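Local coordinates for protein Two-component system sensor histidine kinase (Bacteroides thetaiotaomicron, PDB 3OTT) that forms the extracellular, apparently saccharide-sensing part of a membrane sensor histidine kinase whose other domains probably relay the signal by phosphorylation to a DNA-binding output, at residues Y149-I152 against Q158-V161; I180-H185 against V205-E210; N484-L489 against T506-D511; N520-L523 against L529-V532. All coordinates share one frame; numbering follows the deposited sequence.

Interaction 1 (Y149-I152 against Q158-V161); sequences YSII and QIYV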
loop_
_atom_site.group_PDB
_atom_site.type_symbol
_atom_site.label_atom_id
_atom_site.label_comp_id
_atom_site.label_asym_id
_atom_site.label_seq_id
_atom_site.Cartn_x
_atom_site.Cartn_y
_atom_site.Cartn_z
ATOM N N TYR B 149 -11.966 -18.437 25.599
ATOM C CA TYR B 149 -10.507 -18.448 25.779
ATOM C C TYR B 149 -9.708 -17.769 24.676
ATOM O O TYR B 149 -8.568 -17.441 24.873
ATOM C CB TYR B 149 -9.953 -19.883 25.965
ATOM C CG TYR B 149 -10.454 -20.562 27.188
ATOM C CD1 TYR B 149 -10.365 -19.938 28.454
ATOM C CD2 TYR B 149 -10.978 -21.824 27.111
ATOM C CE1 TYR B 149 -10.791 -20.574 29.591
ATOM C CE2 TYR B 149 -11.451 -22.459 28.224
ATOM C CZ TYR B 149 -11.340 -21.840 29.481
ATOM O OH TYR B 149 -11.824 -22.495 30.588
ATOM N N SER B 150 -10.270 -17.662 23.484
ATOM C CA SER B 150 -9.496 -17.174 22.348
ATOM C C SER B 150 -10.424 -16.577 21.332
ATOM O O SER B 150 -11.491 -17.113 21.065
ATOM C CB SER B 150 -8.728 -18.322 21.685
ATOM O OG SER B 150 -7.832 -17.729 20.707
ATOM N N ILE B 151 -10.050 -15.414 20.848
ATOM C CA ILE B 151 -10.742 -14.760 19.765
ATOM C C ILE B 151 -9.799 -14.092 18.789
ATOM O O ILE B 151 -8.790 -13.502 19.229
ATOM C CB ILE B 151 -12.002 -13.907 20.140
ATOM C CG1 ILE B 151 -12.099 -12.721 19.223
ATOM C CG2 ILE B 151 -12.107 -13.499 21.565
ATOM C CD1 ILE B 151 -13.427 -12.206 19.167
ATOM N N ILE B 152 -10.079 -14.300 17.485
ATOM C CA ILE B 152 -9.292 -13.696 16.404
ATOM C C ILE B 152 -10.119 -13.117 15.286
ATOM O O ILE B 152 -11.245 -13.560 14.995
ATOM C CB ILE B 152 -8.221 -14.663 15.756
ATOM C CG1 ILE B 152 -8.902 -15.869 15.149
ATOM C CG2 ILE B 152 -7.026 -14.984 16.732
ATOM C CD1 ILE B 152 -8.073 -16.607 14.077
ATOM N N GLN B 158 -13.571 -11.997 9.308
ATOM C CA GLN B 158 -14.388 -12.973 10.031
ATOM C C GLN B 158 -13.947 -13.011 11.492
ATOM O O GLN B 158 -12.762 -12.747 11.782
ATOM C CB GLN B 158 -14.156 -14.371 9.432
ATOM C CG GLN B 158 -14.676 -14.520 8.000
ATOM C CD GLN B 158 -16.163 -14.702 7.980
ATOM O OE1 GLN B 158 -16.902 -13.753 8.184
ATOM N NE2 GLN B 158 -16.618 -15.941 7.796
ATOM N N ILE B 159 -14.866 -13.395 12.396
ATOM C CA ILE B 159 -14.536 -13.510 13.803
ATOM C C ILE B 159 -14.684 -14.929 14.275
ATOM O O ILE B 159 -15.795 -15.479 14.234
ATOM C CB ILE B 159 -15.398 -12.582 14.681
ATOM C CG1 ILE B 159 -15.332 -11.112 14.220
ATOM C CG2 ILE B 159 -15.084 -12.759 16.119
ATOM C CD1 ILE B 159 -13.986 -10.410 14.435
ATOM N N TYR B 160 -13.570 -15.488 14.787
ATOM C CA TYR B 160 -13.507 -16.849 15.278
ATOM C C TYR B 160 -13.426 -16.830 16.779
ATOM O O TYR B 160 -12.627 -16.102 17.332
ATOM C CB TYR B 160 -12.323 -17.624 14.652
ATOM C CG TYR B 160 -12.561 -17.989 13.190
ATOM C CD1 TYR B 160 -12.208 -17.125 12.194
ATOM C CD2 TYR B 160 -13.163 -19.196 12.834
ATOM C CE1 TYR B 160 -12.381 -17.437 10.870
ATOM C CE2 TYR B 160 -13.398 -19.527 11.499
ATOM C CZ TYR B 160 -13.021 -18.613 10.520
ATOM O OH TYR B 160 -13.226 -18.877 9.197
ATOM N N VAL B 161 -14.234 -17.635 17.453
ATOM C CA VAL B 161 -14.315 -17.603 18.925
ATOM C C VAL B 161 -14.110 -19.027 19.476
ATOM O O VAL B 161 -14.937 -19.919 19.240
ATOM C CB VAL B 161 -15.699 -17.058 19.384
ATOM C CG1 VAL B 161 -15.858 -17.088 20.950
ATOM C CG2 VAL B 161 -15.918 -15.715 18.806
#

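Interaction 2 (I180-H185 against V205-E210); sequences IPLPVH and VWIGTE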
loop_
_atom_site.group_PDB
_atom_site.type_symbol
_atom_site.label_atom_id
_atom_site.label_comp_id
_atom_site.label_asym_id
_atom_site.label_seq_id
_atom_site.Cartn_x
_atom_site.Cartn_y
_atom_site.Cartn_z
ATOM N N ILE B 180 -18.294 -24.913 14.555
ATOM C CA ILE B 180 -17.379 -25.619 13.650
ATOM C C ILE B 180 -16.880 -26.838 14.400
ATOM O O ILE B 180 -16.030 -26.719 15.279
ATOM C CB ILE B 180 -16.148 -24.781 13.190
ATOM C CG1 ILE B 180 -16.584 -23.594 12.386
ATOM C CG2 ILE B 180 -15.192 -25.619 12.335
ATOM C CD1 ILE B 180 -15.589 -22.446 12.508
ATOM N N PRO B 181 -17.434 -28.008 14.072
ATOM C CA PRO B 181 -17.181 -29.248 14.792
ATOM C C PRO B 181 -15.764 -29.711 14.563
ATOM O O PRO B 181 -15.266 -29.575 13.459
ATOM C CB PRO B 181 -18.168 -30.262 14.128
ATOM C CG PRO B 181 -19.230 -29.395 13.404
ATOM C CD PRO B 181 -18.393 -28.190 12.956
ATOM N N LEU B 182 -15.128 -30.274 15.578
ATOM C CA LEU B 182 -13.720 -30.614 15.467
ATOM C C LEU B 182 -13.590 -32.114 15.625
ATOM O O LEU B 182 -14.038 -32.692 16.606
ATOM C CB LEU B 182 -12.872 -29.846 16.493
ATOM C CG LEU B 182 -12.861 -28.302 16.390
ATOM C CD1 LEU B 182 -12.376 -27.680 17.691
ATOM C CD2 LEU B 182 -12.000 -27.738 15.274
ATOM N N PRO B 183 -13.015 -32.759 14.632
ATOM C CA PRO B 183 -13.029 -34.246 14.553
ATOM C C PRO B 183 -11.984 -34.854 15.494
ATOM O O PRO B 183 -10.784 -34.560 15.423
ATOM C CB PRO B 183 -12.688 -34.536 13.063
ATOM C CG PRO B 183 -11.847 -33.346 12.628
ATOM C CD PRO B 183 -12.544 -32.143 13.382
ATOM N N VAL B 184 -12.457 -35.692 16.389
ATOM C CA VAL B 184 -11.632 -36.199 17.463
ATOM C C VAL B 184 -11.866 -37.720 17.550
ATOM O O VAL B 184 -12.894 -38.204 17.066
ATOM C CB VAL B 184 -11.997 -35.458 18.812
ATOM C CG1 VAL B 184 -11.537 -36.254 19.996
ATOM C CG2 VAL B 184 -11.400 -34.044 18.836
ATOM N N HIS B 185 -10.922 -38.435 18.165
ATOM C CA HIS B 185 -11.073 -39.870 18.438
ATOM C C HIS B 185 -12.212 -40.333 19.406
ATOM O O HIS B 185 -12.785 -41.382 19.174
ATOM C CB HIS B 185 -9.732 -40.546 18.785
ATOM C CG HIS B 185 -9.774 -42.048 18.643
ATOM N ND1 HIS B 185 -9.467 -42.909 19.674
ATOM C CD2 HIS B 185 -10.173 -42.833 17.610
ATOM C CE1 HIS B 185 -9.631 -44.155 19.268
ATOM N NE2 HIS B 185 -10.064 -44.134 18.022
ATOM N N VAL B 205 -6.994 -21.454 9.515
ATOM C CA VAL B 205 -6.940 -21.052 10.904
ATOM C C VAL B 205 -6.441 -22.240 11.681
ATOM O O VAL B 205 -7.066 -23.264 11.669
ATOM C CB VAL B 205 -8.320 -20.697 11.400
ATOM C CG1 VAL B 205 -8.281 -20.300 12.887
ATOM C CG2 VAL B 205 -8.875 -19.548 10.577
ATOM N N TRP B 206 -5.300 -22.094 12.365
ATOM C CA TRP B 206 -4.848 -23.035 13.372
ATOM C C TRP B 206 -5.591 -22.953 14.678
ATOM O O TRP B 206 -5.923 -21.866 15.117
ATOM C CB TRP B 206 -3.414 -22.768 13.654
ATOM C CG TRP B 206 -2.506 -22.957 12.511
ATOM C CD1 TRP B 206 -2.023 -22.003 11.654
ATOM C CD2 TRP B 206 -1.882 -24.185 12.156
ATOM N NE1 TRP B 206 -1.152 -22.581 10.754
ATOM C CE2 TRP B 206 -1.028 -23.920 11.063
ATOM C CE3 TRP B 206 -1.948 -25.496 12.683
ATOM C CZ2 TRP B 206 -0.244 -24.906 10.477
ATOM C CZ3 TRP B 206 -1.147 -26.512 12.079
ATOM C CH2 TRP B 206 -0.316 -26.194 10.994
ATOM N N ILE B 207 -5.883 -24.110 15.263
ATOM C CA ILE B 207 -6.750 -24.279 16.439
ATOM C C ILE B 207 -6.083 -25.210 17.455
ATOM O O ILE B 207 -5.843 -26.370 17.193
ATOM C CB ILE B 207 -8.112 -24.901 16.035
ATOM C CG1 ILE B 207 -8.744 -24.083 14.879
ATOM C CG2 ILE B 207 -9.063 -24.869 17.235
ATOM C CD1 ILE B 207 -9.632 -24.899 13.986
ATOM N N GLY B 208 -5.681 -24.669 18.586
ATOM C CA GLY B 208 -5.037 -25.476 19.622
ATOM C C GLY B 208 -6.004 -25.767 20.753
ATOM O O GLY B 208 -6.687 -24.885 21.272
ATOM N N THR B 209 -6.048 -27.027 21.124
ATOM C CA THR B 209 -6.947 -27.566 22.093
ATOM C C THR B 209 -6.147 -28.455 23.057
ATOM O O THR B 209 -4.934 -28.639 22.917
ATOM C CB THR B 209 -8.038 -28.462 21.406
ATOM O OG1 THR B 209 -7.424 -29.632 20.842
ATOM C CG2 THR B 209 -8.820 -27.730 20.297
ATOM N N GLU B 210 -6.826 -29.013 24.038
ATOM C CA GLU B 210 -6.284 -30.116 24.764
ATOM C C GLU B 210 -6.287 -31.311 23.848
ATOM O O GLU B 210 -7.345 -31.817 23.472
ATOM C CB GLU B 210 -7.137 -30.427 26.006
ATOM C CG GLU B 210 -6.651 -31.677 26.788
ATOM C CD GLU B 210 -6.954 -31.657 28.335
ATOM O OE1 GLU B 210 -7.335 -30.575 28.891
ATOM O OE2 GLU B 210 -6.775 -32.741 29.000
#

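Interaction 3 (N484-L489 against T506-D511); sequences NVWVLL and TKLFAD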
loop_
_atom_site.group_PDB
_atom_site.type_symbol
_atom_site.label_atom_id
_atom_site.label_comp_id
_atom_site.label_asym_id
_atom_site.label_seq_id
_atom_site.Cartn_x
_atom_site.Cartn_y
_atom_site.Cartn_z
ATOM N N ASN B 484 41.912 4.296 -23.391
ATOM C CA ASN B 484 41.041 3.567 -24.347
ATOM C C ASN B 484 39.647 3.408 -23.864
ATOM O O ASN B 484 39.400 3.515 -22.689
ATOM C CB ASN B 484 41.518 2.120 -24.580
ATOM C CG ASN B 484 42.938 2.053 -25.039
ATOM O OD1 ASN B 484 43.270 2.564 -26.094
ATOM N ND2 ASN B 484 43.801 1.434 -24.223
ATOM N N VAL B 485 38.747 3.043 -24.767
ATOM C CA VAL B 485 37.374 2.770 -24.416
ATOM C C VAL B 485 37.073 1.321 -24.800
ATOM O O VAL B 485 37.264 0.906 -25.959
ATOM C CB VAL B 485 36.369 3.738 -25.116
ATOM C CG1 VAL B 485 34.970 3.405 -24.658
ATOM C CG2 VAL B 485 36.652 5.170 -24.786
ATOM N N TRP B 486 36.600 0.559 -23.839
ATOM C CA TRP B 486 36.349 -0.857 -24.042
ATOM C C TRP B 486 34.843 -1.042 -24.104
ATOM O O TRP B 486 34.097 -0.369 -23.370
ATOM C CB TRP B 486 36.951 -1.716 -22.915
ATOM C CG TRP B 486 38.451 -1.662 -22.886
ATOM C CD1 TRP B 486 39.225 -0.708 -22.296
ATOM C CD2 TRP B 486 39.339 -2.585 -23.476
ATOM N NE1 TRP B 486 40.538 -0.968 -22.490
ATOM C CE2 TRP B 486 40.652 -2.120 -23.218
ATOM C CE3 TRP B 486 39.162 -3.746 -24.230
ATOM C CZ2 TRP B 486 41.797 -2.791 -23.668
ATOM C CZ3 TRP B 486 40.304 -4.432 -24.687
ATOM C CH2 TRP B 486 41.609 -3.956 -24.399
ATOM N N VAL B 487 34.423 -1.953 -24.974
ATOM C CA VAL B 487 33.046 -1.990 -25.442
ATOM C C VAL B 487 32.511 -3.419 -25.336
ATOM O O VAL B 487 33.085 -4.343 -25.930
ATOM C CB VAL B 487 33.017 -1.623 -26.901
ATOM C CG1 VAL B 487 31.569 -1.726 -27.440
ATOM C CG2 VAL B 487 33.605 -0.260 -27.103
ATOM N N LEU B 488 31.449 -3.589 -24.562
ATOM C CA LEU B 488 30.740 -4.863 -24.493
ATOM C C LEU B 488 29.531 -4.825 -25.476
ATOM O O LEU B 488 28.679 -3.932 -25.374
ATOM C CB LEU B 488 30.329 -5.089 -23.040
ATOM C CG LEU B 488 29.602 -6.372 -22.579
ATOM C CD1 LEU B 488 28.241 -6.417 -23.219
ATOM C CD2 LEU B 488 30.349 -7.735 -22.861
ATOM N N LEU B 489 29.518 -5.732 -26.466
ATOM C CA LEU B 489 28.398 -5.885 -27.415
ATOM C C LEU B 489 27.478 -7.059 -27.056
ATOM O O LEU B 489 27.909 -8.008 -26.477
ATOM C CB LEU B 489 28.880 -6.013 -28.886
ATOM C CG LEU B 489 29.837 -4.862 -29.289
ATOM C CD1 LEU B 489 31.314 -5.207 -28.973
ATOM C CD2 LEU B 489 29.675 -4.434 -30.692
ATOM N N THR B 506 39.720 -2.088 -32.353
ATOM C CA THR B 506 40.283 -3.421 -32.435
ATOM C C THR B 506 39.392 -4.448 -31.666
ATOM O O THR B 506 38.908 -4.145 -30.578
ATOM C CB THR B 506 41.687 -3.448 -31.844
ATOM O OG1 THR B 506 42.436 -2.330 -32.332
ATOM C CG2 THR B 506 42.412 -4.754 -32.276
ATOM N N LYS B 507 39.224 -5.646 -32.217
ATOM C CA LYS B 507 38.452 -6.696 -31.571
ATOM C C LYS B 507 39.403 -7.584 -30.851
ATOM O O LYS B 507 40.214 -8.187 -31.514
ATOM C CB LYS B 507 37.700 -7.548 -32.604
ATOM C CG LYS B 507 36.975 -8.761 -31.992
ATOM C CD LYS B 507 36.289 -9.637 -33.079
ATOM C CE LYS B 507 34.977 -9.054 -33.564
ATOM N NZ LYS B 507 34.037 -8.922 -32.425
ATOM N N LEU B 508 39.290 -7.709 -29.520
ATOM C CA LEU B 508 40.224 -8.529 -28.746
ATOM C C LEU B 508 39.581 -9.700 -27.949
ATOM O O LEU B 508 38.421 -9.650 -27.620
ATOM C CB LEU B 508 41.025 -7.647 -27.794
ATOM C CG LEU B 508 42.066 -6.689 -28.415
ATOM C CD1 LEU B 508 42.344 -5.646 -27.358
ATOM C CD2 LEU B 508 43.345 -7.410 -28.885
ATOM N N PHE B 509 40.360 -10.758 -27.689
ATOM C CA PHE B 509 39.918 -11.923 -26.907
ATOM C C PHE B 509 38.761 -12.695 -27.545
ATOM O O PHE B 509 38.011 -13.370 -26.847
ATOM C CB PHE B 509 39.651 -11.504 -25.421
ATOM C CG PHE B 509 40.756 -10.607 -24.856
ATOM C CD1 PHE B 509 42.055 -11.083 -24.730
ATOM C CD2 PHE B 509 40.515 -9.249 -24.560
ATOM C CE1 PHE B 509 43.090 -10.240 -24.239
ATOM C CE2 PHE B 509 41.524 -8.420 -24.058
ATOM C CZ PHE B 509 42.810 -8.905 -23.920
ATOM N N ALA B 510 38.605 -12.582 -28.866
ATOM C CA ALA B 510 37.568 -13.324 -29.570
ATOM C C ALA B 510 37.920 -14.815 -29.661
ATOM O O ALA B 510 37.065 -15.638 -29.961
ATOM C CB ALA B 510 37.304 -12.722 -31.016
ATOM N N ASP B 511 39.175 -15.143 -29.418
ATOM C CA ASP B 511 39.615 -16.520 -29.488
ATOM C C ASP B 511 38.983 -17.371 -28.364
ATOM O O ASP B 511 38.591 -18.505 -28.588
ATOM C CB ASP B 511 41.160 -16.598 -29.537
ATOM C CG ASP B 511 41.848 -15.999 -28.287
ATOM O OD1 ASP B 511 41.205 -15.241 -27.487
ATOM O OD2 ASP B 511 43.062 -16.289 -28.112
#

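Interaction 4 (N520-L523 against L529-V532); sequences NYLL and LLWV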
loop_
_atom_site.group_PDB
_atom_site.type_symbol
_atom_site.label_atom_id
_atom_site.label_comp_id
_atom_site.label_asym_id
_atom_site.label_seq_id
_atom_site.Cartn_x
_atom_site.Cartn_y
_atom_site.Cartn_z
ATOM N N ASN B 520 28.881 -11.055 -21.440
ATOM C CA ASN B 520 27.684 -10.274 -21.236
ATOM C C ASN B 520 27.817 -9.298 -20.063
ATOM O O ASN B 520 26.838 -8.731 -19.652
ATOM C CB ASN B 520 26.449 -11.178 -21.031
ATOM C CG ASN B 520 26.419 -11.781 -19.629
ATOM O OD1 ASN B 520 27.441 -12.298 -19.155
ATOM N ND2 ASN B 520 25.265 -11.667 -18.932
ATOM N N TYR B 521 29.025 -9.078 -19.564
ATOM C CA TYR B 521 29.223 -8.115 -18.518
ATOM C C TYR B 521 30.625 -7.592 -18.530
ATOM O O TYR B 521 31.581 -8.353 -18.723
ATOM C CB TYR B 521 28.932 -8.681 -17.105
ATOM C CG TYR B 521 28.406 -7.592 -16.186
ATOM C CD1 TYR B 521 29.270 -6.752 -15.487
ATOM C CD2 TYR B 521 27.013 -7.382 -16.032
ATOM C CE1 TYR B 521 28.763 -5.690 -14.673
ATOM C CE2 TYR B 521 26.513 -6.363 -15.221
ATOM C CZ TYR B 521 27.383 -5.516 -14.536
ATOM O OH TYR B 521 26.866 -4.494 -13.704
ATOM N N LEU B 522 30.757 -6.307 -18.234
ATOM C CA LEU B 522 32.070 -5.668 -18.257
ATOM C C LEU B 522 32.243 -4.601 -17.167
ATOM O O LEU B 522 31.324 -3.881 -16.880
ATOM C CB LEU B 522 32.310 -5.081 -19.636
ATOM C CG LEU B 522 33.626 -4.619 -20.277
ATOM C CD1 LEU B 522 33.628 -3.156 -20.420
ATOM C CD2 LEU B 522 34.969 -5.156 -19.763
ATOM N N LEU B 523 33.436 -4.551 -16.570
ATOM C CA LEU B 523 33.789 -3.590 -15.538
ATOM C C LEU B 523 35.306 -3.383 -15.423
ATOM O O LEU B 523 36.094 -4.221 -15.879
ATOM C CB LEU B 523 33.136 -3.928 -14.182
ATOM C CG LEU B 523 33.539 -4.977 -13.138
ATOM C CD1 LEU B 523 34.979 -4.765 -12.559
ATOM C CD2 LEU B 523 32.573 -4.941 -11.947
ATOM N N LEU B 529 42.267 -2.991 -13.879
ATOM C CA LEU B 529 42.138 -4.256 -14.644
ATOM C C LEU B 529 40.712 -4.395 -15.078
ATOM O O LEU B 529 39.842 -3.872 -14.409
ATOM C CB LEU B 529 42.613 -5.470 -13.852
ATOM C CG LEU B 529 44.128 -5.379 -13.597
ATOM C CD1 LEU B 529 44.523 -5.770 -12.207
ATOM C CD2 LEU B 529 44.834 -6.213 -14.570
ATOM N N LEU B 530 40.462 -5.040 -16.215
ATOM C CA LEU B 530 39.073 -5.244 -16.702
ATOM C C LEU B 530 38.530 -6.588 -16.318
ATOM O O LEU B 530 39.200 -7.590 -16.453
ATOM C CB LEU B 530 39.015 -5.176 -18.215
ATOM C CG LEU B 530 38.745 -3.891 -18.986
ATOM C CD1 LEU B 530 39.234 -2.730 -18.236
ATOM C CD2 LEU B 530 39.423 -3.954 -20.333
ATOM N N TRP B 531 37.266 -6.629 -15.955
ATOM C CA TRP B 531 36.605 -7.883 -15.644
ATOM C C TRP B 531 35.476 -8.111 -16.646
ATOM O O TRP B 531 34.581 -7.228 -16.814
ATOM C CB TRP B 531 36.095 -7.842 -14.193
ATOM C CG TRP B 531 37.236 -7.836 -13.198
ATOM C CD1 TRP B 531 37.950 -6.778 -12.811
ATOM C CD2 TRP B 531 37.803 -8.974 -12.536
ATOM N NE1 TRP B 531 38.935 -7.151 -11.904
ATOM C CE2 TRP B 531 38.866 -8.504 -11.729
ATOM C CE3 TRP B 531 37.509 -10.355 -12.546
ATOM C CZ2 TRP B 531 39.620 -9.352 -10.896
ATOM C CZ3 TRP B 531 38.253 -11.194 -11.747
ATOM C CH2 TRP B 531 39.302 -10.696 -10.923
ATOM N N VAL B 532 35.530 -9.267 -17.326
ATOM C CA VAL B 532 34.495 -9.681 -18.268
ATOM C C VAL B 532 33.699 -10.891 -17.724
ATOM O O VAL B 532 34.257 -11.893 -17.256
ATOM C CB VAL B 532 35.079 -10.022 -19.679
ATOM C CG1 VAL B 532 33.913 -10.256 -20.748
ATOM C CG2 VAL B 532 36.003 -8.900 -20.204
#

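Interaction 1 (Y149-I152 against Q158-V161)
I151 and I152 run alongside V161 and Y160 in an antiparallel hairpin, the strand directions of 149-152 and 159-161 meeting at 172° with the axes 4.9 Å apart. I152 and Y160 are the hydrogen-bonded pair: I152 N gives its hydrogen to Y160 O at 3.1 Å, and Y160 N returns one to I152 O at 3.0 Å. I151 and V161 form the neighbouring non-hydrogen-bonded pair, where the CA of I151 sits 3.4 Å from Y160 O in a CA-H...O contact.

The two faces of this ladder are filled differently. On the I151 face the terminal CD1 meets I159 CG2 at 3.5 Å, a tight methyl-to-methyl touch, and lies 4.3 Å from V161 CG2, so one methyl bridges two residues of the other strand; W116 of strand 114-119, in the preceding blade, touches I151 and I159. On the other face I152 holds CG1 in the crowded position between backbone N and carbonyl carbon (chi1 61°), which lays CG1 3.9 Å from Y160 CB. The Y160 ring extends beyond the hairpin, and its OH is hydrogen-bonded to R169 NH1. L196 of strand 193-199 packs on I152 and Y160 here.

At the start of the first strand Y149 and S150 both stand opposite G162, a classic beta bulge. The hairpin supplies the first two strands of a four-stranded antiparallel blade, with neighbouring blades against its two faces, the pattern of a beta-propeller, and both segments fall within a two-component regulator propeller repeat.

Interaction 2 (I180-H185 against V205-E210)
L182 and I207 each set their first side-chain carbon anti to the carbonyl carbon, L182 through CG (chi1 -62°) and I207 through CG1 (chi1 -52°). The extended chi2 of I207 (151°) carries its CD1 outward, while in L182 the second torsion sends CD1 on and leaves the other branch, CD2, to meet I207. The two side chains leave facing backbones, whose CA atoms stay 9.5 Å apart, and span the gap from both ends, meeting at an oblique angle. The touch is methyl on methyl, L182 CD2 against I207 CD1 at 3.9 Å. L182 CD1 lies 4.4 Å from T209 CG2, a looser approach. T209 turns its methyl to L182, while its OG1 is hydrogen-bonded to Y212 O.

V193 of strand 193-199 touches L182, I207 and T209 alike and closes the cluster. The loop carrying L182 follows strand 176-180, the outermost strand of one propeller blade, and leads to strand 193-199, the first of the next, so its leucine is pressed against the second strand of the blade it is about to enter.

With no hydrogen bond between the segments and little surface shared, the contact rests on dispersion and on water kept from three hydrocarbon groups, so nothing directional fixes its angle.

Interaction 3 (N484-L489 against T506-D511)
W486 meets L508 and F509 through CH2 and CZ3, the outer carbons of its six-membered ring, and the closeness falls off from one partner to the other. The tight part is L508: its CD1 methyl lies 3.5 Å from W486 CH2 and 3.6 Å from W486 CZ3, approaching obliquely. Next to it F509 is looser, with F509 CE2 4.2 Å from W486 CZ3 and again an oblique meeting of the rings. F509 sits just past the end of strand 504-508, with positive phi (63°), and its ring also touches M539 and I541 of strand 537-542 in the following blade.

The indole reaches this far because W486 sets CG anti to the carbonyl carbon (chi1 -65°) and extends past strand 495-499, which lies between the two segments' strands in the sheet; the CA atoms of W486 and T506 are still 9.6 Å apart. L508 and F509 both keep some exposure, and neighbouring K507 is exposed, whereas W486 is buried. K507 directs NZ to S470 OG, N492 OD1 and K493 O, away from the aromatic cluster.

Across the segments everything is apolar, but the buried indole N-H is satisfied: W486 NE1 donates to D480 OD2. This bond restrains the indole's rotation, while N484 ND2 on the same oxygen helps place the carboxylate. Two donors on one oxygen would be expected to favour its ionised form, while the outer carbons are left to non-directional packing.

Interaction 4 (N520-L523 against L529-V532)
L523 and W531 lie side by side on one face of a beta hairpin, the first two strands of a four-stranded beta-propeller blade. Followed outward, L523 starts with CB 4.9 Å from W531 CB. Its next carbon comes closer, L523 CG at 4.0 Å from W531 CB, because chi1 of 78° places it between the backbone N and the carbonyl carbon. At the tip the two methyls part company: L523 CD1 lies against the indole's five-membered ring, 3.6 Å from W531 CD1, with W531 CG and CB nearly as close, whereas L523 CD2 stays 5.1 Å from W531 CB. The methyl approaches the ring obliquely. Strand 561-567 of the next blade covers this face, with C566 on L523 and M564 on W531.

The backbones beneath are a hydrogen-bonded antiparallel pair. L523 N reaches W531 O at 2.9 Å; the return bond from W531 N to L523 O is shorter, 2.7 Å, and nearly straight at 171°.

On the opposite face L522, its CG anti to the backbone N, sends CD2 obliquely across the ladder to V532 CG2 at 3.9 Å, and the same methyl also brushes W531 O and the CG of L530. N520 and Y521 both stand opposite G533, a classic beta bulge at the start of the strand.

The indole is fixed at its polar end too: D525 takes W531 NE1 on OD2 and L529 N on OD1.

Interaction 1 lies within one blade of a seven-bladed propeller, and interaction 2 joins the loop leaving that blade to the second strand of the next; interactions 3 and 4 belong to neighbouring blades of a second propeller, with nearest atoms of interactions 1 and 3 about 53 Å apart. Interactions 1 and 4 are equivalent first-second strand hairpins, both with a bulge opposite a glycine and both bound by backbone hydrogen bonds; interaction 1 is buried, interaction 4 partly so. Interactions 2 and 3 instead join more distant parts with apolar side chains only, interaction 2 buried and interaction 3 nearer the surface. Each propeller's pair also touches: Y160 CE2 packs on I180 CD1 at 3.8 Å, and W486 CD2 on L530 CD2 at 3.4 Å.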